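Local atomic coordinates of lipoprotein (Mycoplasma mycoides subsp. capri, PDB entry 7ADK), a protein that probably cleaves immunoglobulins as a serine-type protease of the PA peptidase clan. Residues A538-V543 with L771-A776; P288-K293 with F445-H450. One frame throughout, in Å; residues are numbered along the deposited sequence.

Contact 1 of 2, residues A538-V543 with L771-A776; sequences ADFAIV and LAVYHA
D539 and H775 meet where the two beta sheets of the peptidase region face each other. The PA clan, to which this family belongs, is built from two such beta domains with the active site in the cleft between them. Strand 541-546 belongs to the antiparallel sheet, and strand 769-778 to the mixed one. D539 sits just before strand 541-546, at the centre of an inverse gamma turn.

The CB of D539 lies over one face of the H775 imidazole, 3.9 Å from the ring centroid and 19° off the normal. This is a CH-pi contact, with CB off-centre over the ring. The carboxylate stands nearly upright on the ring, with the two planes 86° apart. With CG anti to the backbone N (chi1 -162°), the carboxylate of D539 is carried to the H775 side, and D539 OD2 lies 3.3 Å from H775 CB. The nearer imidazole nitrogen, H775 NE2, is 4.5 Å from D539 OD2, and no hydrogen bond joins the two side chains. The polar partners of OD2 come from the 445-450 segment: H450 ND1 and N448 ND2. The pairing with H450 is consistent with the Asp-His pair of a catalytic triad. H775 would then be a second-shell neighbour, packed against CB and OD2 of the aspartate.

F540 and V773 add an apolar contact beside it. Their side chains run roughly perpendicular to each other. The F540 ring also meets F789 edge-to-face, and W427 touches both F540 and V773, so the pair lies in a buried hydrophobic layer between the sheets. A single methyl makes the contact: V773 CG2, beside its own backbone N, lies 3.8 Å from F540 CD1.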
# COMPACT_ATOMS: atom_id res chain seq x y z
N ALA B 538 -11.53 24.71 -21.84
CA ALA B 538 -10.43 24.23 -21.01
C ALA B 538 -11.00 23.43 -19.85
O ALA B 538 -12.00 23.86 -19.27
CB ALA B 538 -9.64 25.42 -20.51
N ASP B 539 -10.42 22.29 -19.49
CA ASP B 539 -11.01 21.42 -18.47
C ASP B 539 -10.85 21.98 -17.04
O ASP B 539 -9.99 21.57 -16.27
CB ASP B 539 -10.49 19.98 -18.66
CG ASP B 539 -11.36 18.92 -17.97
OD1 ASP B 539 -12.54 19.19 -17.68
OD2 ASP B 539 -10.85 17.82 -17.67
N PHE B 540 -11.67 22.97 -16.69
CA PHE B 540 -11.73 23.66 -15.40
C PHE B 540 -13.18 24.06 -15.04
O PHE B 540 -13.88 24.60 -15.89
CB PHE B 540 -10.80 24.88 -15.43
CG PHE B 540 -10.97 25.83 -14.26
CD1 PHE B 540 -10.76 25.39 -12.95
CD2 PHE B 540 -11.41 27.14 -14.48
CE1 PHE B 540 -10.98 26.24 -11.86
CE2 PHE B 540 -11.62 28.01 -13.40
CZ PHE B 540 -11.40 27.56 -12.09
N ALA B 541 -13.62 23.84 -13.81
CA ALA B 541 -14.96 24.20 -13.36
C ALA B 541 -14.96 24.64 -11.90
O ALA B 541 -14.05 24.28 -11.16
CB ALA B 541 -15.89 23.01 -13.62
N ILE B 542 -15.95 25.40 -11.46
CA ILE B 542 -16.04 25.89 -10.08
C ILE B 542 -17.39 25.50 -9.47
O ILE B 542 -18.44 25.90 -9.96
CB ILE B 542 -15.79 27.40 -9.99
CG1 ILE B 542 -14.50 27.80 -10.71
CG2 ILE B 542 -15.77 27.84 -8.52
CD1 ILE B 542 -14.26 29.30 -10.78
N VAL B 543 -17.36 24.71 -8.41
CA VAL B 543 -18.52 24.14 -7.72
C VAL B 543 -18.82 24.89 -6.43
O VAL B 543 -17.95 25.08 -5.59
CB VAL B 543 -18.30 22.64 -7.43
CG1 VAL B 543 -19.40 22.05 -6.54
CG2 VAL B 543 -18.21 21.86 -8.74
N LEU B 771 -1.75 28.13 -10.07
CA LEU B 771 -1.04 28.31 -11.34
C LEU B 771 -1.70 27.55 -12.49
O LEU B 771 -1.99 28.14 -13.53
CB LEU B 771 0.43 27.91 -11.12
CG LEU B 771 1.31 27.88 -12.37
CD1 LEU B 771 1.41 29.23 -13.05
CD2 LEU B 771 2.71 27.45 -11.98
N ALA B 772 -1.97 26.26 -12.29
CA ALA B 772 -2.64 25.44 -13.29
C ALA B 772 -3.53 24.36 -12.67
O ALA B 772 -3.44 24.08 -11.49
CB ALA B 772 -1.60 24.88 -14.27
N VAL B 773 -4.41 23.74 -13.45
CA VAL B 773 -5.33 22.67 -13.02
C VAL B 773 -5.06 21.39 -13.79
O VAL B 773 -5.33 21.33 -14.98
CB VAL B 773 -6.80 23.07 -13.23
CG1 VAL B 773 -7.67 22.15 -12.40
CG2 VAL B 773 -7.07 24.52 -12.87
N TYR B 774 -4.57 20.34 -13.15
CA TYR B 774 -4.29 19.07 -13.81
C TYR B 774 -5.56 18.30 -14.17
O TYR B 774 -6.49 18.22 -13.36
CB TYR B 774 -3.40 18.23 -12.91
CG TYR B 774 -2.90 16.97 -13.55
CD1 TYR B 774 -1.71 17.01 -14.30
CD2 TYR B 774 -3.55 15.75 -13.31
CE1 TYR B 774 -1.14 15.81 -14.76
CE2 TYR B 774 -2.99 14.55 -13.79
CZ TYR B 774 -1.78 14.59 -14.50
OH TYR B 774 -1.18 13.43 -14.84
N HIS B 775 -5.59 17.68 -15.35
CA HIS B 775 -6.79 16.95 -15.80
C HIS B 775 -6.56 15.65 -16.57
O HIS B 775 -7.38 14.75 -16.45
CB HIS B 775 -7.71 17.87 -16.58
CG HIS B 775 -7.29 18.16 -18.00
ND1 HIS B 775 -6.42 19.16 -18.40
CD2 HIS B 775 -7.72 17.49 -19.10
CE1 HIS B 775 -6.36 19.07 -19.73
NE2 HIS B 775 -7.13 18.08 -20.17
N ALA B 776 -5.47 15.50 -17.32
CA ALA B 776 -5.17 14.29 -18.09
C ALA B 776 -3.83 13.70 -17.69
O ALA B 776 -2.88 14.44 -17.50
CB ALA B 776 -5.21 14.63 -19.57

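Contact 2 of 2, residues P288-K293 with F445-H450; sequences PNEEYK and FGTNSH
The hydroxyl OG1 of T447 is hydrogen-bonded to the backbone O of T425, and the carboxylate of E290 lies close by. E290 OE2 is 4.0 Å from T447 OG1, so the two side chains only approach each other, one set across the other. A chi1 of -170° turns T447 OG1 anti to the backbone N, on the side of E290. The other oxygen, E290 OE1, takes a weak hydrogen bond of 2.6 Å from Y292 OH, two residues along the same strand. This bond may help to hold the carboxylate.

Strands 289-293 and 442-447 do not pair directly. Both are antiparallel partners of strand 421-433, which lies between them in the curled sheet of one PA-type beta domain. The E290 and T447 CA atoms are therefore 10.2 Å apart, and side chains must bridge the gap.

The apolar half of the contact is P288 against F445. P288 CG reaches F445 CE2 at 3.9 Å and CD2 at 4.1 Å, approaching the ring obliquely. M426 of the intervening strand touches both E290 and F445. V543, from the next strand beyond, packs against Y292 and T447.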
# COMPACT_ATOMS: atom_id res chain seq x y z
N PRO B 288 -10.72 18.16 -0.44
CA PRO B 288 -11.57 17.03 -0.61
C PRO B 288 -11.20 16.16 -1.81
O PRO B 288 -11.21 16.59 -2.97
CB PRO B 288 -12.96 17.60 -0.72
CG PRO B 288 -12.79 19.03 -1.21
CD PRO B 288 -11.28 19.23 -1.24
N ASN B 289 -10.91 14.91 -1.50
CA ASN B 289 -11.15 13.82 -2.40
C ASN B 289 -12.68 13.73 -2.39
O ASN B 289 -13.28 13.59 -1.33
CB ASN B 289 -10.52 12.58 -1.76
CG ASN B 289 -10.77 11.29 -2.49
OD1 ASN B 289 -11.27 11.24 -3.60
ND2 ASN B 289 -10.40 10.19 -1.89
N GLU B 290 -13.34 13.93 -3.53
CA GLU B 290 -14.81 14.00 -3.57
C GLU B 290 -15.42 12.90 -4.42
O GLU B 290 -14.82 12.45 -5.40
CB GLU B 290 -15.28 15.41 -3.98
CG GLU B 290 -14.76 15.84 -5.36
CD GLU B 290 -15.68 16.78 -6.13
OE1 GLU B 290 -16.71 17.24 -5.58
OE2 GLU B 290 -15.39 17.04 -7.32
N GLU B 291 -16.62 12.49 -4.04
CA GLU B 291 -17.43 11.45 -4.67
C GLU B 291 -18.85 11.97 -4.92
O GLU B 291 -19.46 12.56 -4.03
CB GLU B 291 -17.49 10.18 -3.79
CG GLU B 291 -16.15 9.50 -3.45
CD GLU B 291 -15.70 9.69 -1.98
OE1 GLU B 291 -15.56 10.83 -1.51
OE2 GLU B 291 -15.46 8.67 -1.28
N TYR B 292 -19.41 11.68 -6.10
CA TYR B 292 -20.82 11.84 -6.41
C TYR B 292 -21.42 10.49 -6.81
O TYR B 292 -20.95 9.90 -7.77
CB TYR B 292 -21.00 12.83 -7.57
CG TYR B 292 -20.49 14.22 -7.31
CD1 TYR B 292 -21.14 15.00 -6.34
CD2 TYR B 292 -19.37 14.73 -8.00
CE1 TYR B 292 -20.71 16.31 -6.07
CE2 TYR B 292 -18.92 16.03 -7.69
CZ TYR B 292 -19.58 16.81 -6.73
OH TYR B 292 -19.10 18.02 -6.37
N LYS B 293 -22.43 10.00 -6.08
CA LYS B 293 -22.99 8.67 -6.32
C LYS B 293 -24.37 8.78 -6.98
O LYS B 293 -25.23 9.50 -6.50
CB LYS B 293 -22.99 7.89 -4.99
CG LYS B 293 -22.63 6.41 -5.22
CD LYS B 293 -22.60 5.60 -3.91
CE LYS B 293 -21.98 4.21 -4.14
NZ LYS B 293 -22.33 3.26 -3.05
N PHE B 445 -15.36 25.80 -4.79
CA PHE B 445 -14.30 24.83 -4.98
C PHE B 445 -13.87 24.76 -6.45
O PHE B 445 -14.71 24.59 -7.32
CB PHE B 445 -14.79 23.47 -4.48
CG PHE B 445 -15.03 23.35 -2.98
CD1 PHE B 445 -16.24 23.77 -2.39
CD2 PHE B 445 -14.04 22.78 -2.17
CE1 PHE B 445 -16.44 23.64 -1.01
CE2 PHE B 445 -14.24 22.62 -0.79
CZ PHE B 445 -15.43 23.06 -0.21
N GLY B 446 -12.58 24.92 -6.74
CA GLY B 446 -12.01 24.72 -8.05
C GLY B 446 -11.80 23.25 -8.33
O GLY B 446 -11.34 22.49 -7.49
N THR B 447 -12.17 22.80 -9.51
CA THR B 447 -12.05 21.41 -9.96
C THR B 447 -11.92 21.41 -11.48
O THR B 447 -11.69 22.47 -12.07
CB THR B 447 -13.25 20.58 -9.43
OG1 THR B 447 -13.01 19.22 -9.65
CG2 THR B 447 -14.60 20.93 -10.05
N ASN B 448 -12.10 20.27 -12.14
CA ASN B 448 -12.20 20.21 -13.59
C ASN B 448 -13.56 19.75 -14.11
O ASN B 448 -14.36 19.14 -13.41
CB ASN B 448 -11.01 19.47 -14.17
CG ASN B 448 -11.01 18.02 -13.85
OD1 ASN B 448 -11.18 17.61 -12.72
ND2 ASN B 448 -10.85 17.20 -14.83
N SER B 449 -13.87 20.11 -15.34
CA SER B 449 -15.20 20.01 -15.95
C SER B 449 -15.71 18.58 -16.14
O SER B 449 -16.87 18.30 -15.84
CB SER B 449 -15.23 20.76 -17.28
OG SER B 449 -16.54 21.00 -17.68
N HIS B 450 -14.86 17.62 -16.51
CA HIS B 450 -15.30 16.23 -16.54
C HIS B 450 -15.53 15.60 -15.15
O HIS B 450 -16.14 14.54 -15.06
CB HIS B 450 -14.39 15.37 -17.41
CG HIS B 450 -13.13 14.88 -16.75
ND1 HIS B 450 -11.88 15.39 -16.93
CD2 HIS B 450 -12.99 13.73 -16.03
CE1 HIS B 450 -11.00 14.56 -16.35
NE2 HIS B 450 -11.64 13.55 -15.75

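Contacts 1 and 2 have centres 10 Å apart and share one antiparallel sheet. Their strands 541-546 and 442-447 are neighbours in it, joined by a probable hydrogen bond from F445 N to V543 O of 2.8 Å. A backbone hydrogen bond between A541 and T447 adds to this pairing. Contact 2 lies within this sheet, while contact 1 reaches across to the second sheet. The two are joined at the probable active site by the hydrogen bond between H450 ND1 and D539 OD2, 2.7 Å long. H450 follows the end of strand 442-447 and D539 precedes strand 541-546, so the pairing of these strands sets the two residues side by side.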